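Local coordinates for protein TASOR (Homo sapiens, PDB 6TL1) that helps assemble the HUSH complex, which keeps chromatin rich in H3K9me3 silenced, and is represented here by its pseudo-PARP domain, at residues 3-17 against 34-46. Residues are numbered along the deposited sequence; the frame is centred on the assembly and turned at random.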
loop_
_atom_site.group_PDB
_atom_site.type_symbol
_atom_site.label_atom_id
_atom_site.label_comp_id
_atom_site.label_asym_id
_atom_site.label_seq_id
_atom_site.Cartn_x
_atom_site.Cartn_y
_atom_site.Cartn_z
ATOM N N LEU A 3 0.598 13.098 -15.814
ATOM C CA LEU A 3 0.734 12.193 -14.676
ATOM C C LEU A 3 -0.626 11.783 -14.114
ATOM O O LEU A 3 -0.837 10.613 -13.784
ATOM C CB LEU A 3 1.610 12.844 -13.602
ATOM C CG LEU A 3 1.852 12.029 -12.319
ATOM C CD1 LEU A 3 2.466 10.686 -12.641
ATOM C CD2 LEU A 3 2.767 12.802 -11.377
ATOM N N PHE A 4 -1.572 12.712 -14.024
ATOM C CA PHE A 4 -2.884 12.425 -13.457
ATOM C C PHE A 4 -3.953 12.496 -14.532
ATOM O O PHE A 4 -4.006 13.461 -15.304
ATOM C CB PHE A 4 -3.222 13.392 -12.319
ATOM C CG PHE A 4 -2.291 13.284 -11.153
ATOM C CD1 PHE A 4 -2.391 12.217 -10.282
ATOM C CD2 PHE A 4 -1.300 14.234 -10.947
ATOM C CE1 PHE A 4 -1.530 12.100 -9.210
ATOM C CE2 PHE A 4 -0.435 14.123 -9.874
ATOM C CZ PHE A 4 -0.549 13.055 -9.006
ATOM N N GLN A 5 -4.829 11.497 -14.560
ATOM C CA GLN A 5 -5.965 11.584 -15.467
ATOM C C GLN A 5 -7.232 11.670 -14.642
ATOM O O GLN A 5 -7.644 10.653 -14.030
ATOM C CB GLN A 5 -5.996 10.392 -16.421
ATOM C CG GLN A 5 -7.355 10.176 -17.091
ATOM C CD GLN A 5 -7.553 8.751 -17.559
ATOM O OE1 GLN A 5 -6.675 7.898 -17.396
ATOM N NE2 GLN A 5 -8.691 8.493 -18.185
ATOM N N PRO A 6 -7.884 12.815 -14.536
ATOM C CA PRO A 6 -9.122 12.921 -13.773
ATOM C C PRO A 6 -10.217 12.056 -14.391
ATOM O O PRO A 6 -10.327 11.962 -15.616
ATOM C CB PRO A 6 -9.477 14.404 -13.831
ATOM C CG PRO A 6 -8.173 15.097 -14.157
ATOM C CD PRO A 6 -7.432 14.138 -15.037
ATOM N N LEU A 7 -10.990 11.395 -13.532
ATOM C CA LEU A 7 -12.074 10.519 -13.944
ATOM C C LEU A 7 -13.401 11.166 -13.576
ATOM O O LEU A 7 -13.532 11.767 -12.501
ATOM C CB LEU A 7 -11.963 9.140 -13.287
ATOM C CG LEU A 7 -10.605 8.444 -13.364
ATOM C CD1 LEU A 7 -10.546 7.234 -12.413
ATOM C CD2 LEU A 7 -10.302 8.025 -14.790
ATOM N N THR A 8 -14.382 11.033 -14.459
ATOM C CA THR A 8 -15.682 11.633 -14.201
ATOM C C THR A 8 -16.481 10.731 -13.267
ATOM O O THR A 8 -16.610 9.532 -13.537
ATOM C CB THR A 8 -16.442 11.843 -15.502
ATOM O OG1 THR A 8 -15.677 12.700 -16.363
ATOM C CG2 THR A 8 -17.801 12.496 -15.238
ATOM N N PRO A 9 -17.023 11.263 -12.171
ATOM C CA PRO A 9 -17.812 10.426 -11.259
ATOM C C PRO A 9 -18.964 9.758 -11.991
ATOM O O PRO A 9 -19.647 10.379 -12.808
ATOM C CB PRO A 9 -18.315 11.424 -10.206
ATOM C CG PRO A 9 -17.288 12.517 -10.218
ATOM C CD PRO A 9 -16.846 12.633 -11.656
ATOM N N GLY A 10 -19.152 8.465 -11.715
ATOM C CA GLY A 10 -20.195 7.687 -12.346
ATOM C C GLY A 10 -19.771 6.962 -13.600
ATOM O O GLY A 10 -20.507 6.075 -14.062
ATOM N N SER A 11 -18.613 7.315 -14.162
ATOM C CA SER A 11 -18.070 6.656 -15.335
ATOM C C SER A 11 -17.536 5.272 -14.975
ATOM O O SER A 11 -17.295 4.955 -13.810
ATOM C CB SER A 11 -16.945 7.495 -15.934
ATOM O OG SER A 11 -15.741 7.291 -15.198
ATOM N N ARG A 12 -17.330 4.447 -16.008
ATOM C CA ARG A 12 -16.778 3.111 -15.798
ATOM C C ARG A 12 -15.427 3.168 -15.086
ATOM O O ARG A 12 -15.173 2.395 -14.154
ATOM C CB ARG A 12 -16.658 2.372 -17.130
ATOM C CG ARG A 12 -15.979 1.011 -16.994
ATOM C CD ARG A 12 -15.834 0.299 -18.338
ATOM N NE ARG A 12 -17.104 -0.238 -18.831
ATOM C CZ ARG A 12 -17.588 -1.435 -18.508
ATOM N NH1 ARG A 12 -16.916 -2.232 -17.684
ATOM N NH2 ARG A 12 -18.747 -1.840 -19.014
ATOM N N GLU A 13 -14.530 4.051 -15.534
ATOM C CA GLU A 13 -13.193 4.098 -14.941
ATOM C C GLU A 13 -13.246 4.566 -13.496
ATOM O O GLU A 13 -12.507 4.064 -12.645
ATOM C CB GLU A 13 -12.283 5.018 -15.755
ATOM C CG GLU A 13 -12.139 4.630 -17.213
ATOM C CD GLU A 13 -10.853 5.164 -17.833
ATOM O OE1 GLU A 13 -10.681 6.401 -17.888
ATOM O OE2 GLU A 13 -10.008 4.345 -18.256
ATOM N N PHE A 14 -14.104 5.541 -13.210
ATOM C CA PHE A 14 -14.273 6.038 -11.852
ATOM C C PHE A 14 -14.778 4.941 -10.926
ATOM O O PHE A 14 -14.260 4.765 -9.815
ATOM C CB PHE A 14 -15.239 7.224 -11.869
ATOM C CG PHE A 14 -15.395 7.924 -10.545
ATOM C CD1 PHE A 14 -16.311 7.461 -9.610
ATOM C CD2 PHE A 14 -14.654 9.052 -10.245
ATOM C CE1 PHE A 14 -16.477 8.107 -8.400
ATOM C CE2 PHE A 14 -14.816 9.702 -9.031
ATOM C CZ PHE A 14 -15.727 9.228 -8.113
ATOM N N GLU A 15 -15.764 4.163 -11.383
ATOM C CA GLU A 15 -16.344 3.149 -10.514
ATOM C C GLU A 15 -15.442 1.932 -10.374
ATOM O O GLU A 15 -15.524 1.246 -9.351
ATOM C CB GLU A 15 -17.705 2.702 -11.062
ATOM C CG GLU A 15 -18.761 3.807 -11.144
ATOM C CD GLU A 15 -19.021 4.493 -9.811
ATOM O OE1 GLU A 15 -18.964 3.813 -8.762
ATOM O OE2 GLU A 15 -19.271 5.720 -9.814
ATOM N N ASP A 16 -14.561 1.684 -11.349
ATOM C CA ASP A 16 -13.510 0.677 -11.189
ATOM C C ASP A 16 -12.559 1.034 -10.048
ATOM O O ASP A 16 -12.155 0.164 -9.267
ATOM C CB ASP A 16 -12.730 0.500 -12.495
ATOM C CG ASP A 16 -13.461 -0.369 -13.516
ATOM O OD1 ASP A 16 -14.477 -1.007 -13.167
ATOM O OD2 ASP A 16 -13.008 -0.411 -14.680
ATOM N N VAL A 17 -12.127 2.296 -9.983
ATOM C CA VAL A 17 -11.221 2.715 -8.916
ATOM C C VAL A 17 -11.918 2.618 -7.568
ATOM O O VAL A 17 -11.354 2.116 -6.593
ATOM C CB VAL A 17 -10.707 4.139 -9.171
ATOM C CG1 VAL A 17 -9.803 4.586 -8.019
ATOM C CG2 VAL A 17 -9.970 4.191 -10.496
ATOM N N PHE A 34 -17.463 6.235 3.716
ATOM C CA PHE A 34 -16.589 6.934 2.782
ATOM C C PHE A 34 -17.377 7.409 1.574
ATOM O O PHE A 34 -18.089 6.623 0.944
ATOM C CB PHE A 34 -15.436 6.035 2.351
ATOM C CG PHE A 34 -14.431 5.810 3.447
ATOM C CD1 PHE A 34 -13.416 6.726 3.658
ATOM C CD2 PHE A 34 -14.513 4.695 4.273
ATOM C CE1 PHE A 34 -12.488 6.538 4.678
ATOM C CE2 PHE A 34 -13.588 4.496 5.286
ATOM C CZ PHE A 34 -12.583 5.420 5.491
ATOM N N ASN A 35 -17.251 8.693 1.259
ATOM C CA ASN A 35 -17.740 9.220 -0.003
ATOM C C ASN A 35 -16.513 9.623 -0.808
ATOM O O ASN A 35 -15.773 10.540 -0.425
ATOM C CB ASN A 35 -18.711 10.376 0.226
ATOM C CG ASN A 35 -19.165 11.032 -1.068
ATOM O OD1 ASN A 35 -19.035 10.466 -2.152
ATOM N ND2 ASN A 35 -19.778 12.195 -0.946
ATOM N N TYR A 36 -16.272 8.906 -1.897
ATOM C CA TYR A 36 -15.141 9.186 -2.768
ATOM C C TYR A 36 -15.626 10.170 -3.818
ATOM O O TYR A 36 -16.400 9.808 -4.706
ATOM C CB TYR A 36 -14.611 7.901 -3.384
ATOM C CG TYR A 36 -14.142 6.934 -2.338
ATOM C CD1 TYR A 36 -12.996 7.183 -1.593
ATOM C CD2 TYR A 36 -14.870 5.780 -2.069
ATOM C CE1 TYR A 36 -12.577 6.290 -0.619
ATOM C CE2 TYR A 36 -14.462 4.890 -1.107
ATOM C CZ TYR A 36 -13.316 5.150 -0.380
ATOM O OH TYR A 36 -12.910 4.257 0.577
ATOM N N ARG A 37 -15.184 11.416 -3.709
ATOM C CA ARG A 37 -15.772 12.482 -4.497
ATOM C C ARG A 37 -14.935 12.871 -5.696
ATOM O O ARG A 37 -15.460 13.524 -6.601
ATOM C CB ARG A 37 -16.007 13.713 -3.623
ATOM C CG ARG A 37 -16.743 13.391 -2.317
ATOM C CD ARG A 37 -17.536 14.585 -1.851
ATOM N NE ARG A 37 -18.038 14.429 -0.493
ATOM C CZ ARG A 37 -18.844 15.307 0.090
ATOM N NH1 ARG A 37 -19.210 16.391 -0.578
ATOM N NH2 ARG A 37 -19.262 15.116 1.335
ATOM N N ARG A 38 -13.660 12.497 -5.727
ATOM C CA ARG A 38 -12.879 12.676 -6.939
ATOM C C ARG A 38 -11.822 11.588 -6.993
ATOM O O ARG A 38 -11.459 10.995 -5.973
ATOM C CB ARG A 38 -12.255 14.070 -7.043
ATOM C CG ARG A 38 -11.341 14.478 -5.926
ATOM C CD ARG A 38 -10.828 15.884 -6.191
ATOM N NE ARG A 38 -9.758 16.263 -5.277
ATOM C CZ ARG A 38 -8.941 17.292 -5.475
ATOM N NH1 ARG A 38 -9.066 18.040 -6.561
ATOM N NH2 ARG A 38 -7.995 17.567 -4.587
ATOM N N ALA A 39 -11.355 11.313 -8.208
ATOM C CA ALA A 39 -10.461 10.191 -8.442
ATOM C C ALA A 39 -9.662 10.448 -9.711
ATOM O O ALA A 39 -10.195 10.985 -10.691
ATOM C CB ALA A 39 -11.240 8.876 -8.552
ATOM N N CYS A 40 -8.381 10.081 -9.680
ATOM C CA CYS A 40 -7.509 10.153 -10.845
ATOM C C CYS A 40 -6.764 8.843 -11.029
ATOM O O CYS A 40 -6.363 8.210 -10.050
ATOM C CB CYS A 40 -6.457 11.264 -10.704
ATOM S SG CYS A 40 -7.085 12.915 -10.463
ATOM N N LEU A 41 -6.559 8.445 -12.282
ATOM C CA LEU A 41 -5.584 7.399 -12.546
ATOM C C LEU A 41 -4.205 8.033 -12.661
ATOM O O LEU A 41 -4.062 9.197 -13.047
ATOM C CB LEU A 41 -5.921 6.613 -13.817
ATOM C CG LEU A 41 -7.115 5.673 -13.668
ATOM C CD1 LEU A 41 -7.659 5.215 -15.004
ATOM C CD2 LEU A 41 -6.718 4.479 -12.805
ATOM N N VAL A 42 -3.187 7.281 -12.268
ATOM C CA VAL A 42 -1.819 7.768 -12.312
ATOM C C VAL A 42 -1.123 7.112 -13.499
ATOM O O VAL A 42 -1.219 5.894 -13.697
ATOM C CB VAL A 42 -1.085 7.489 -10.992
ATOM C CG1 VAL A 42 0.347 7.991 -11.070
ATOM C CG2 VAL A 42 -1.826 8.151 -9.828
ATOM N N HIS A 43 -0.434 7.917 -14.300
ATOM C CA HIS A 43 0.299 7.391 -15.451
ATOM C C HIS A 43 1.730 7.894 -15.320
ATOM O O HIS A 43 2.080 8.955 -15.838
ATOM C CB HIS A 43 -0.361 7.792 -16.783
ATOM C CG HIS A 43 -1.819 7.442 -16.851
ATOM N ND1 HIS A 43 -2.252 6.158 -17.077
ATOM C CD2 HIS A 43 -2.930 8.218 -16.801
ATOM C CE1 HIS A 43 -3.579 6.140 -17.098
ATOM N NE2 HIS A 43 -4.010 7.374 -16.943
ATOM N N ASN A 44 2.570 7.098 -14.662
ATOM C CA ASN A 44 3.968 7.469 -14.480
ATOM C C ASN A 44 4.755 6.397 -15.226
ATOM O O ASN A 44 4.964 5.295 -14.709
ATOM C CB ASN A 44 4.346 7.569 -12.985
ATOM C CG ASN A 44 5.837 7.910 -12.772
ATOM O OD1 ASN A 44 6.690 7.524 -13.571
ATOM N ND2 ASN A 44 6.131 8.714 -11.755
ATOM N N GLU A 45 5.142 6.730 -16.462
ATOM C CA GLU A 45 5.780 5.756 -17.343
ATOM C C GLU A 45 7.076 5.214 -16.749
ATOM O O GLU A 45 7.374 4.020 -16.880
ATOM C CB GLU A 45 6.025 6.379 -18.720
ATOM C CG GLU A 45 6.548 7.808 -18.686
ATOM C CD GLU A 45 8.042 7.895 -18.957
ATOM O OE1 GLU A 45 8.600 9.013 -18.879
ATOM O OE2 GLU A 45 8.660 6.848 -19.249
ATOM N N LEU A 46 7.869 6.072 -16.099
ATOM C CA LEU A 46 9.123 5.606 -15.503
ATOM C C LEU A 46 8.867 4.558 -14.425
ATOM O O LEU A 46 9.536 3.519 -14.392
ATOM C CB LEU A 46 9.913 6.785 -14.935
ATOM C CG LEU A 46 10.403 7.781 -15.982
ATOM C CD1 LEU A 46 11.260 8.876 -15.354
ATOM C CD2 LEU A 46 11.177 7.036 -17.060
HETATM O O HOH W 1 -12.673 12.915 -10.152
#
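Phe14 packs on Ala39, and Leu7 on Ala39 and Leu41, beside the antiparallel five-stranded sheet of the pseudo-PARP domain. Strand 4-6 is an edge strand of this sheet and strand 34-42 its neighbour. Gln5 and Leu41 form the hydrogen-bonded pair, N to O both ways. His43 N to Leu3 O and Leu7 N to Ala39 O extend the ladder. At the end of the pairing, water 1 donates to Leu7 O and accepts from Ala39 N.

The first turns of the helix, residues 12-17, cross strand 34-42 at 95°. The tight part lies beneath them. Phe14 has CG anti to its backbone nitrogen (chi1 -174°), which swings the ring out to the strand. Phe14 CE2 touches Ala39 CB at 3.7 Å. At the ring edge, Phe14 CZ lies 3.5 Å from Tyr36 O, and Pro9 CA sits over the centre of one face. Leu7 crosses Leu41 at about a right angle. Leu41 CD1 meets Leu7 CD2 at 3.9 Å, while Leu41 CD2 meets Val17 CG2 at 4.0 Å. Val205 of strand 199-209 closes on Val17 and Ala39.

On the other face, Phe4 lies alongside Val42, and helix 82-88 covers both. Pro6 is looser and exposed; its CA lies 3.9 Å from Cys40 SG.

Near the solvent, the Gln5 amide and the His43 ring are nearly coplanar, 24° apart. His43 NE2 donates in its ring plane to Gln5 OE1 at 2.8 Å.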